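Long-range contacts in time interval measuring enzyme TIME (PDB 2E47), which probably dismutates superoxide to hydrogen peroxide and oxygen as a copper- and zinc-binding Cu-Zn superoxide dismutase, and is named for a time-measuring role in the silkworm: residues F49-K54 and H114-R119; G65-P70 and N82-D87; R119-H124 and G151-L156. All coordinates share one frame; numbering follows the deposited sequence.

All three contacts reach the copper site: contact 1 supplies His50 and His52, contact 2 His67 and contact 3 His124, while contact 2 also brings His84 and Asp87, with His67, to the zinc ion. Contacts 1 and 3 share Arg119, lie about 7 Å apart between centres, and are joined by the neighbouring strands 45-52 and 120-124, with His52 N 2.7 Å from Ala120 O. Contact 2, nested inside the loop closed by contact 1, lies about 8 Å from it between centres, with Val51 O 2.8 Å from Phe68 N. Contacts 2 and 3 are about 14 Å apart between centres, yet Phe68 CZ packs 3.3 Å from Arg119 NE. Contacts 1 and 3 also touch the second subunit.

Contact 1: residues F49-K54 and H114-R119. With CU (copper (II) ion), chain E.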
loop_
_atom_site.group_PDB
_atom_site.type_symbol
_atom_site.label_atom_id
_atom_site.label_comp_id
_atom_site.label_asym_id
_atom_site.label_seq_id
_atom_site.Cartn_x
_atom_site.Cartn_y
_atom_site.Cartn_z
ATOM N N PHE A 49 -13.822 -3.189 -11.256
ATOM C CA PHE A 49 -13.009 -3.180 -10.065
ATOM C C PHE A 49 -11.869 -4.162 -10.296
ATOM O O PHE A 49 -12.113 -5.325 -10.509
ATOM C CB PHE A 49 -13.882 -3.674 -8.954
ATOM C CG PHE A 49 -13.262 -3.563 -7.607
ATOM C CD1 PHE A 49 -13.056 -4.694 -6.844
ATOM C CD2 PHE A 49 -12.973 -2.346 -7.090
ATOM C CE1 PHE A 49 -12.505 -4.586 -5.596
ATOM C CE2 PHE A 49 -12.432 -2.216 -5.864
ATOM C CZ PHE A 49 -12.178 -3.350 -5.113
ATOM N N HIS A 50 -10.618 -3.698 -10.313
ATOM C CA HIS A 50 -9.502 -4.581 -10.698
ATOM C C HIS A 50 -8.280 -4.383 -9.816
ATOM O O HIS A 50 -8.144 -3.315 -9.267
ATOM C CB HIS A 50 -9.053 -4.281 -12.116
ATOM C CG HIS A 50 -10.178 -4.000 -13.065
ATOM N ND1 HIS A 50 -10.221 -2.853 -13.834
ATOM C CD2 HIS A 50 -11.294 -4.725 -13.375
ATOM C CE1 HIS A 50 -11.320 -2.884 -14.572
ATOM N NE2 HIS A 50 -11.985 -4.011 -14.325
ATOM N N VAL A 51 -7.364 -5.358 -9.774
ATOM C CA VAL A 51 -6.038 -5.173 -9.190
ATOM C C VAL A 51 -5.138 -4.732 -10.325
ATOM O O VAL A 51 -4.974 -5.474 -11.375
ATOM C CB VAL A 51 -5.521 -6.474 -8.577
ATOM C CG1 VAL A 51 -4.094 -6.305 -8.027
ATOM C CG2 VAL A 51 -6.508 -6.969 -7.432
ATOM N N HIS A 52 -4.559 -3.549 -10.176
ATOM C CA HIS A 52 -3.669 -3.051 -11.201
ATOM C C HIS A 52 -2.217 -3.400 -10.772
ATOM O O HIS A 52 -1.937 -3.763 -9.623
ATOM C CB HIS A 52 -3.924 -1.549 -11.449
ATOM C CG HIS A 52 -5.166 -1.252 -12.251
ATOM N ND1 HIS A 52 -5.193 -0.307 -13.247
ATOM C CD2 HIS A 52 -6.422 -1.743 -12.188
ATOM C CE1 HIS A 52 -6.409 -0.221 -13.750
ATOM N NE2 HIS A 52 -7.177 -1.102 -13.137
ATOM N N GLU A 53 -1.296 -3.367 -11.719
ATOM C CA GLU A 53 -0.004 -3.961 -11.514
ATOM C C GLU A 53 0.851 -3.218 -10.457
ATOM O O GLU A 53 1.540 -3.846 -9.676
ATOM C CB GLU A 53 0.738 -4.010 -12.860
ATOM C CG GLU A 53 2.116 -4.562 -12.687
ATOM C CD GLU A 53 2.985 -4.467 -13.949
ATOM O OE1 GLU A 53 4.024 -5.187 -13.992
ATOM O OE2 GLU A 53 2.637 -3.688 -14.864
ATOM N N LYS A 54 0.841 -1.892 -10.453
ATOM C CA LYS A 54 1.766 -1.185 -9.588
ATOM C C LYS A 54 0.988 -0.527 -8.421
ATOM O O LYS A 54 -0.150 -0.034 -8.604
ATOM C CB LYS A 54 2.401 -0.069 -10.389
ATOM C CG LYS A 54 3.332 -0.495 -11.568
ATOM C CD LYS A 54 4.100 -1.695 -11.185
ATOM C CE LYS A 54 5.144 -2.075 -12.262
ATOM N NZ LYS A 54 6.152 -3.068 -11.707
ATOM N N HIS A 114 1.218 -14.724 -8.187
ATOM C CA HIS A 114 -0.072 -14.036 -8.298
ATOM C C HIS A 114 -0.346 -13.142 -7.089
ATOM O O HIS A 114 -1.507 -12.746 -6.831
ATOM C CB HIS A 114 -1.179 -15.048 -8.398
ATOM C CG HIS A 114 -1.209 -15.794 -9.684
ATOM N ND1 HIS A 114 -2.288 -16.570 -10.060
ATOM C CD2 HIS A 114 -0.302 -15.882 -10.694
ATOM C CE1 HIS A 114 -2.045 -17.106 -11.250
ATOM N NE2 HIS A 114 -0.847 -16.702 -11.654
ATOM N N GLY A 115 0.694 -12.913 -6.283
ATOM C CA GLY A 115 0.561 -12.207 -5.017
ATOM C C GLY A 115 0.186 -10.772 -5.343
ATOM O O GLY A 115 0.803 -10.160 -6.203
ATOM N N ILE A 116 -0.849 -10.245 -4.690
ATOM C CA ILE A 116 -1.306 -8.827 -4.912
ATOM C C ILE A 116 -0.879 -7.839 -3.824
ATOM O O ILE A 116 -1.192 -6.662 -3.914
ATOM C CB ILE A 116 -2.813 -8.734 -5.081
ATOM C CG1 ILE A 116 -3.519 -9.210 -3.798
ATOM C CG2 ILE A 116 -3.269 -9.715 -6.162
ATOM C CD1 ILE A 116 -5.007 -9.482 -4.038
ATOM N N ILE A 117 -0.137 -8.281 -2.820
ATOM C CA ILE A 117 0.270 -7.312 -1.803
ATOM C C ILE A 117 1.250 -6.305 -2.386
ATOM O O ILE A 117 2.213 -6.677 -3.086
ATOM C CB ILE A 117 0.803 -7.970 -0.477
ATOM C CG1 ILE A 117 -0.362 -8.601 0.269
ATOM C CG2 ILE A 117 1.536 -6.928 0.403
ATOM C CD1 ILE A 117 0.086 -9.635 1.243
ATOM N N GLY A 118 0.980 -5.014 -2.124
ATOM C CA GLY A 118 1.775 -3.938 -2.708
ATOM C C GLY A 118 1.257 -3.525 -4.059
ATOM O O GLY A 118 1.815 -2.600 -4.661
ATOM N N ARG A 119 0.227 -4.224 -4.574
ATOM C CA ARG A 119 -0.397 -3.820 -5.835
ATOM C C ARG A 119 -1.561 -2.867 -5.515
ATOM O O ARG A 119 -1.676 -2.437 -4.394
ATOM C CB ARG A 119 -0.755 -5.058 -6.718
ATOM C CG ARG A 119 0.545 -5.852 -6.958
ATOM C CD ARG A 119 0.436 -6.963 -7.911
ATOM N NE ARG A 119 1.683 -7.772 -7.965
ATOM C CZ ARG A 119 2.789 -7.458 -8.666
ATOM N NH1 ARG A 119 3.823 -8.281 -8.640
ATOM N NH2 ARG A 119 2.874 -6.364 -9.401
HETATM CU CU CU E . -8.785 -1.504 -14.357
HETATM O O HOH W 1 5.348 -5.649 -11.107
#
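Arg119 lays its side chain across the end of strand 45-52, its methylenes over the backbone and its guanidinium turned edge-on to Glu53. Arg119 NH2 donates to Glu53 O at 2.9 Å, and this carbonyl oxygen lies close to the guanidinium plane, though the N-H···O angle of 145° is somewhat bent. On the same flat group, Arg119 NE donates to Gly115 O at 3.1 Å, almost exactly in the guanidinium plane, so two backbone carbonyls from different segments hold the group's rotation. The reach comes from a chain extended from CG to NE, which starts with CG anti to the carbonyl carbon (chi1 -57°). Arg119 closes a type II beta turn that begins at Ile116, within the loop leading into strand 120-124 of the Greek-key beta-barrel of this family. Val51 CG1 meets Ile116 CG2 at 4.0 Å and Arg119 CB at 3.8 Å, and the valine crosses both side chains at about a right angle. Were this arginine an alanine, the carbonyls of Glu53 and Gly115 would probably lose their guanidinium donors, and the turn would be less firmly tied to the strand end. A water accepts from Arg119 NH2 and Lys54 NZ and donates to Glu53 OE1. From strand 45-52, His50 ND1 and His52 NE2 bind the copper ion, and Gly65 O holds His52 through ND1.

Contact 2: residues G65-P70 and N82-D87; sequences GSHFNP and NRHVGD. With ZN (zinc ion), chain F; CU (copper (II) ion), chain E.
The zinc-binding loop between strands 45-52 and 87-93 folds back on itself here, bringing together His67, His84 and Asp87, three of the four zinc ligands; His75 is the fourth. His67 is the bridging histidine of the Cu-Zn superoxide dismutase site: ND1 binds the zinc ion at 2.0 Å, and NE2 binds the copper ion at the same distance. His84 ND1 sits at the edge of the His67 ring, in its plane, and the two imidazoles meet rim to rim with planes 76° apart, each directing a nitrogen to the zinc. The Asp87 carboxylate, turned 81° from the His67 ring, binds the zinc ion through Asp87 OD1 at 2.1 Å. Its other oxygen, OD2, accepts from His84 N at 2.9 Å, met from above the carboxylate plane, and also from Gly76 N. Away from the metal, Gly86 N donates to Phe68 O at 3.1 Å, in the carbonyl plane, pinning the type I turn from His84 to Asp87 against the first segment. Val85 drives one branch at each neighbour: CG1, anti to its own N (chi1 165°), lies 3.8 Å from Phe68 CD2, while CG2 meets Pro70 CG at 3.8 Å. With one nitrogen on each metal, His67 ties the zinc site directly to the copper site, while the Asp87 carboxylate would probably offset part of the zinc's charge.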
loop_
_atom_site.group_PDB
_atom_site.type_symbol
_atom_site.label_atom_id
_atom_site.label_comp_id
_atom_site.label_asym_id
_atom_site.label_seq_id
_atom_site.Cartn_x
_atom_site.Cartn_y
_atom_site.Cartn_z
ATOM N N GLY A 65 -0.731 1.712 -13.289
ATOM C CA GLY A 65 -0.429 0.889 -14.448
ATOM C C GLY A 65 -1.687 0.181 -14.966
ATOM O O GLY A 65 -2.821 0.666 -14.768
ATOM N N SER A 66 -1.492 -0.964 -15.623
ATOM C CA SER A 66 -2.611 -1.689 -16.212
ATOM C C SER A 66 -2.988 -2.876 -15.333
ATOM O O SER A 66 -2.489 -3.037 -14.215
ATOM C CB SER A 66 -2.271 -2.128 -17.657
ATOM O OG SER A 66 -1.059 -2.853 -17.728
ATOM N N HIS A 67 -3.874 -3.723 -15.811
ATOM C CA HIS A 67 -4.385 -4.772 -14.976
ATOM C C HIS A 67 -3.233 -5.711 -14.639
ATOM O O HIS A 67 -2.417 -6.038 -15.521
ATOM C CB HIS A 67 -5.590 -5.486 -15.652
ATOM C CG HIS A 67 -6.815 -4.621 -15.793
ATOM N ND1 HIS A 67 -7.931 -5.025 -16.491
ATOM C CD2 HIS A 67 -7.073 -3.362 -15.313
ATOM C CE1 HIS A 67 -8.829 -4.028 -16.411
ATOM N NE2 HIS A 67 -8.360 -3.031 -15.642
ATOM N N PHE A 68 -3.164 -6.191 -13.401
ATOM C CA PHE A 68 -2.141 -7.141 -13.021
ATOM C C PHE A 68 -2.273 -8.424 -13.882
ATOM O O PHE A 68 -3.298 -9.094 -13.841
ATOM C CB PHE A 68 -2.248 -7.445 -11.545
ATOM C CG PHE A 68 -1.211 -8.414 -11.021
ATOM C CD1 PHE A 68 0.126 -8.337 -11.416
ATOM C CD2 PHE A 68 -1.584 -9.407 -10.122
ATOM C CE1 PHE A 68 1.058 -9.214 -10.913
ATOM C CE2 PHE A 68 -0.671 -10.290 -9.584
ATOM C CZ PHE A 68 0.667 -10.197 -9.986
ATOM N N ASN A 69 -1.226 -8.777 -14.636
ATOM C CA ASN A 69 -1.331 -9.810 -15.691
ATOM C C ASN A 69 0.003 -10.620 -15.835
ATOM O O ASN A 69 0.647 -10.551 -16.882
ATOM C CB ASN A 69 -1.726 -9.123 -17.018
ATOM C CG ASN A 69 -1.996 -10.102 -18.224
ATOM O OD1 ASN A 69 -1.896 -9.664 -19.356
ATOM N ND2 ASN A 69 -2.459 -11.305 -17.983
ATOM N N PRO A 70 0.416 -11.372 -14.769
ATOM C CA PRO A 70 1.665 -12.107 -14.802
ATOM C C PRO A 70 1.602 -13.272 -15.792
ATOM O O PRO A 70 2.642 -13.758 -16.242
ATOM C CB PRO A 70 1.762 -12.667 -13.394
ATOM C CG PRO A 70 0.352 -12.840 -12.959
ATOM C CD PRO A 70 -0.313 -11.606 -13.502
ATOM N N ASN A 82 -9.182 -17.346 -19.561
ATOM C CA ASN A 82 -8.444 -16.299 -20.259
ATOM C C ASN A 82 -8.901 -14.962 -19.652
ATOM O O ASN A 82 -9.819 -14.317 -20.156
ATOM C CB ASN A 82 -8.675 -16.342 -21.798
ATOM C CG ASN A 82 -7.826 -15.269 -22.599
ATOM O OD1 ASN A 82 -8.097 -14.935 -23.811
ATOM N ND2 ASN A 82 -6.811 -14.757 -21.953
ATOM N N ARG A 83 -8.220 -14.534 -18.602
ATOM C CA ARG A 83 -8.532 -13.314 -17.846
ATOM C C ARG A 83 -7.179 -12.921 -17.309
ATOM O O ARG A 83 -6.237 -13.754 -17.205
ATOM C CB ARG A 83 -9.495 -13.598 -16.640
ATOM C CG ARG A 83 -9.056 -14.740 -15.658
ATOM C CD ARG A 83 -9.835 -14.804 -14.286
ATOM N NE ARG A 83 -9.344 -13.790 -13.344
ATOM C CZ ARG A 83 -9.740 -13.683 -12.053
ATOM N NH1 ARG A 83 -9.189 -12.786 -11.245
ATOM N NH2 ARG A 83 -10.660 -14.483 -11.557
ATOM N N HIS A 84 -7.057 -11.665 -16.940
ATOM C CA HIS A 84 -5.915 -11.203 -16.113
ATOM C C HIS A 84 -6.102 -11.697 -14.685
ATOM O O HIS A 84 -7.199 -11.876 -14.287
ATOM C CB HIS A 84 -5.869 -9.682 -16.125
ATOM C CG HIS A 84 -5.756 -9.089 -17.503
ATOM N ND1 HIS A 84 -6.438 -7.945 -17.891
ATOM C CD2 HIS A 84 -5.010 -9.471 -18.579
ATOM C CE1 HIS A 84 -6.098 -7.636 -19.131
ATOM N NE2 HIS A 84 -5.255 -8.560 -19.581
ATOM N N VAL A 85 -5.032 -11.869 -13.895
ATOM C CA VAL A 85 -5.173 -12.239 -12.492
ATOM C C VAL A 85 -5.972 -11.126 -11.759
ATOM O O VAL A 85 -6.769 -11.418 -10.862
ATOM C CB VAL A 85 -3.768 -12.504 -11.858
ATOM C CG1 VAL A 85 -3.800 -12.548 -10.266
ATOM C CG2 VAL A 85 -3.243 -13.840 -12.382
ATOM N N GLY A 86 -5.791 -9.871 -12.187
ATOM C CA GLY A 86 -6.460 -8.751 -11.562
ATOM C C GLY A 86 -7.913 -8.466 -11.921
ATOM O O GLY A 86 -8.464 -7.476 -11.452
ATOM N N ASP A 87 -8.528 -9.284 -12.774
ATOM C CA ASP A 87 -9.873 -9.029 -13.263
ATOM C C ASP A 87 -10.819 -9.529 -12.203
ATOM O O ASP A 87 -11.213 -10.684 -12.265
ATOM C CB ASP A 87 -10.118 -9.839 -14.550
ATOM C CG ASP A 87 -9.348 -9.270 -15.763
ATOM O OD1 ASP A 87 -8.796 -8.187 -15.645
ATOM O OD2 ASP A 87 -9.303 -9.896 -16.827
HETATM ZN ZN ZN F . -8.124 -6.946 -17.174
HETATM CU CU CU E . -8.785 -1.504 -14.357
#

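Contact 3: residues R119-H124 and G151-L156. With CU (copper (II) ion), chain E.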
loop_
_atom_site.group_PDB
_atom_site.type_symbol
_atom_site.label_atom_id
_atom_site.label_comp_id
_atom_site.label_asym_id
_atom_site.label_seq_id
_atom_site.Cartn_x
_atom_site.Cartn_y
_atom_site.Cartn_z
ATOM N N ARG A 119 0.227 -4.224 -4.574
ATOM C CA ARG A 119 -0.397 -3.820 -5.835
ATOM C C ARG A 119 -1.561 -2.867 -5.515
ATOM O O ARG A 119 -1.676 -2.437 -4.394
ATOM C CB ARG A 119 -0.755 -5.058 -6.718
ATOM C CG ARG A 119 0.545 -5.852 -6.958
ATOM C CD ARG A 119 0.436 -6.963 -7.911
ATOM N NE ARG A 119 1.683 -7.772 -7.965
ATOM C CZ ARG A 119 2.789 -7.458 -8.666
ATOM N NH1 ARG A 119 3.823 -8.281 -8.640
ATOM N NH2 ARG A 119 2.874 -6.364 -9.401
ATOM N N ALA A 120 -2.383 -2.483 -6.477
ATOM C CA ALA A 120 -3.436 -1.468 -6.180
ATOM C C ALA A 120 -4.789 -2.021 -6.598
ATOM O O ALA A 120 -4.885 -2.786 -7.568
ATOM C CB ALA A 120 -3.176 -0.206 -6.941
ATOM N N VAL A 121 -5.834 -1.680 -5.839
ATOM C CA VAL A 121 -7.180 -1.947 -6.305
ATOM C C VAL A 121 -7.617 -0.638 -6.960
ATOM O O VAL A 121 -7.285 0.462 -6.441
ATOM C CB VAL A 121 -8.071 -2.264 -5.106
ATOM C CG1 VAL A 121 -9.475 -2.150 -5.556
ATOM C CG2 VAL A 121 -7.847 -3.664 -4.733
ATOM N N VAL A 122 -8.348 -0.724 -8.060
ATOM C CA VAL A 122 -8.815 0.459 -8.772
ATOM C C VAL A 122 -10.294 0.296 -9.100
ATOM O O VAL A 122 -10.705 -0.739 -9.679
ATOM C CB VAL A 122 -8.114 0.733 -10.089
ATOM C CG1 VAL A 122 -8.717 2.021 -10.745
ATOM C CG2 VAL A 122 -6.615 0.911 -9.841
ATOM N N LEU A 123 -11.080 1.299 -8.704
ATOM C CA LEU A 123 -12.517 1.332 -9.026
ATOM C C LEU A 123 -12.679 2.257 -10.183
ATOM O O LEU A 123 -12.208 3.421 -10.118
ATOM C CB LEU A 123 -13.288 1.945 -7.862
ATOM C CG LEU A 123 -14.798 2.144 -7.933
ATOM C CD1 LEU A 123 -15.525 0.838 -8.064
ATOM C CD2 LEU A 123 -15.223 2.822 -6.629
ATOM N N HIS A 124 -13.474 1.828 -11.156
ATOM C CA HIS A 124 -13.588 2.546 -12.405
ATOM C C HIS A 124 -14.906 3.228 -12.555
ATOM O O HIS A 124 -15.878 2.906 -11.833
ATOM C CB HIS A 124 -13.425 1.508 -13.546
ATOM C CG HIS A 124 -12.049 0.973 -13.640
ATOM N ND1 HIS A 124 -11.045 1.649 -14.292
ATOM C CD2 HIS A 124 -11.500 -0.162 -13.159
ATOM C CE1 HIS A 124 -9.938 0.931 -14.226
ATOM N NE2 HIS A 124 -10.187 -0.187 -13.566
ATOM N N GLY A 151 -6.474 2.267 -4.158
ATOM C CA GLY A 151 -5.751 2.156 -2.904
ATOM C C GLY A 151 -4.686 1.103 -3.044
ATOM O O GLY A 151 -4.905 0.107 -3.711
ATOM N N VAL A 152 -3.553 1.307 -2.405
ATOM C CA VAL A 152 -2.547 0.250 -2.312
ATOM C C VAL A 152 -3.013 -0.891 -1.388
ATOM O O VAL A 152 -3.600 -0.673 -0.318
ATOM C CB VAL A 152 -1.177 0.777 -1.796
ATOM C CG1 VAL A 152 -0.157 -0.323 -1.915
ATOM C CG2 VAL A 152 -0.717 1.973 -2.596
ATOM N N ILE A 153 -2.783 -2.117 -1.802
ATOM C CA ILE A 153 -3.125 -3.274 -0.944
ATOM C C ILE A 153 -2.037 -3.513 0.099
ATOM O O ILE A 153 -0.921 -3.898 -0.273
ATOM C CB ILE A 153 -3.277 -4.516 -1.799
ATOM C CG1 ILE A 153 -4.338 -4.261 -2.866
ATOM C CG2 ILE A 153 -3.633 -5.748 -0.943
ATOM C CD1 ILE A 153 -4.431 -5.338 -4.038
ATOM N N GLY A 154 -2.356 -3.243 1.388
ATOM C CA GLY A 154 -1.382 -3.312 2.455
ATOM C C GLY A 154 -1.579 -4.548 3.314
ATOM O O GLY A 154 -2.635 -5.145 3.277
ATOM N N ILE A 155 -0.558 -4.903 4.083
ATOM C CA ILE A 155 -0.592 -6.012 5.003
ATOM C C ILE A 155 -1.495 -5.572 6.151
ATOM O O ILE A 155 -1.334 -4.527 6.764
ATOM C CB ILE A 155 0.857 -6.431 5.521
ATOM C CG1 ILE A 155 1.624 -7.074 4.378
ATOM C CG2 ILE A 155 0.739 -7.479 6.647
ATOM C CD1 ILE A 155 3.162 -7.207 4.557
ATOM N N LEU A 156 -2.525 -6.360 6.361
ATOM C CA LEU A 156 -3.399 -6.215 7.477
ATOM C C LEU A 156 -2.855 -7.281 8.415
ATOM O O LEU A 156 -3.263 -7.323 9.583
ATOM C CB LEU A 156 -4.849 -6.544 7.033
ATOM C CG LEU A 156 -6.048 -6.472 7.988
ATOM C CD1 LEU A 156 -6.354 -5.058 8.299
ATOM C CD2 LEU A 156 -7.211 -7.105 7.304
HETATM CU CU CU E . -8.785 -1.504 -14.357
#
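Ile153 N donates to Arg119 O at 2.8 Å in a nearly straight bond, 176° at the hydrogen, with the donor tilted modestly from the carbonyl plane. Beside it, Val121 and Gly151 form an antiparallel hydrogen-bonded pair whose two bonds run in opposite directions: Val121 N to Gly151 O at 2.9 Å, nearly along the C=O axis, and Gly151 N to Val121 O at 3.0 Å. Between these and the Ile153 bond lies the non-hydrogen-bonded pair Ala120 and Val152, their CA atoms 4.3 Å apart. Here CA-H···O contacts add to the pairing, as Ala120 CA approaches Gly151 O at 3.3 Å and Val152 CA approaches Arg119 O, the acceptor already used by Ile153 N.

The side-chain packing is concentrated at Ile153. Its CG1 is anti to the carbonyl carbon (chi1 -57°), which turns the longer branch back over the neighbouring strand, and Ile153 CD1 comes to rest 3.9 Å from Val121 CG2. The two side chains cross at about a right angle, and the Ile153 branch also passes by Arg119 O. On the face carrying Ala120 and Val152, Val152 CG1 lies 3.6 Å from Arg119 O. Farther along strand 120-124, His124 NE2 binds the copper ion at 2.1 Å, and Val122 CG1 sits over one face of the His124 ring, offset toward the rim.

Strand 120-124 lies between strand 45-52, to which Ala120 and Val122 are joined by backbone hydrogen bonds with His52 and His50, and strand 147-155. Strand 147-155 is in turn paired antiparallel with strand 9-15, where Ile153 packs on Ala10, and meets the second subunit as Val152 packs on Val152 of that chain.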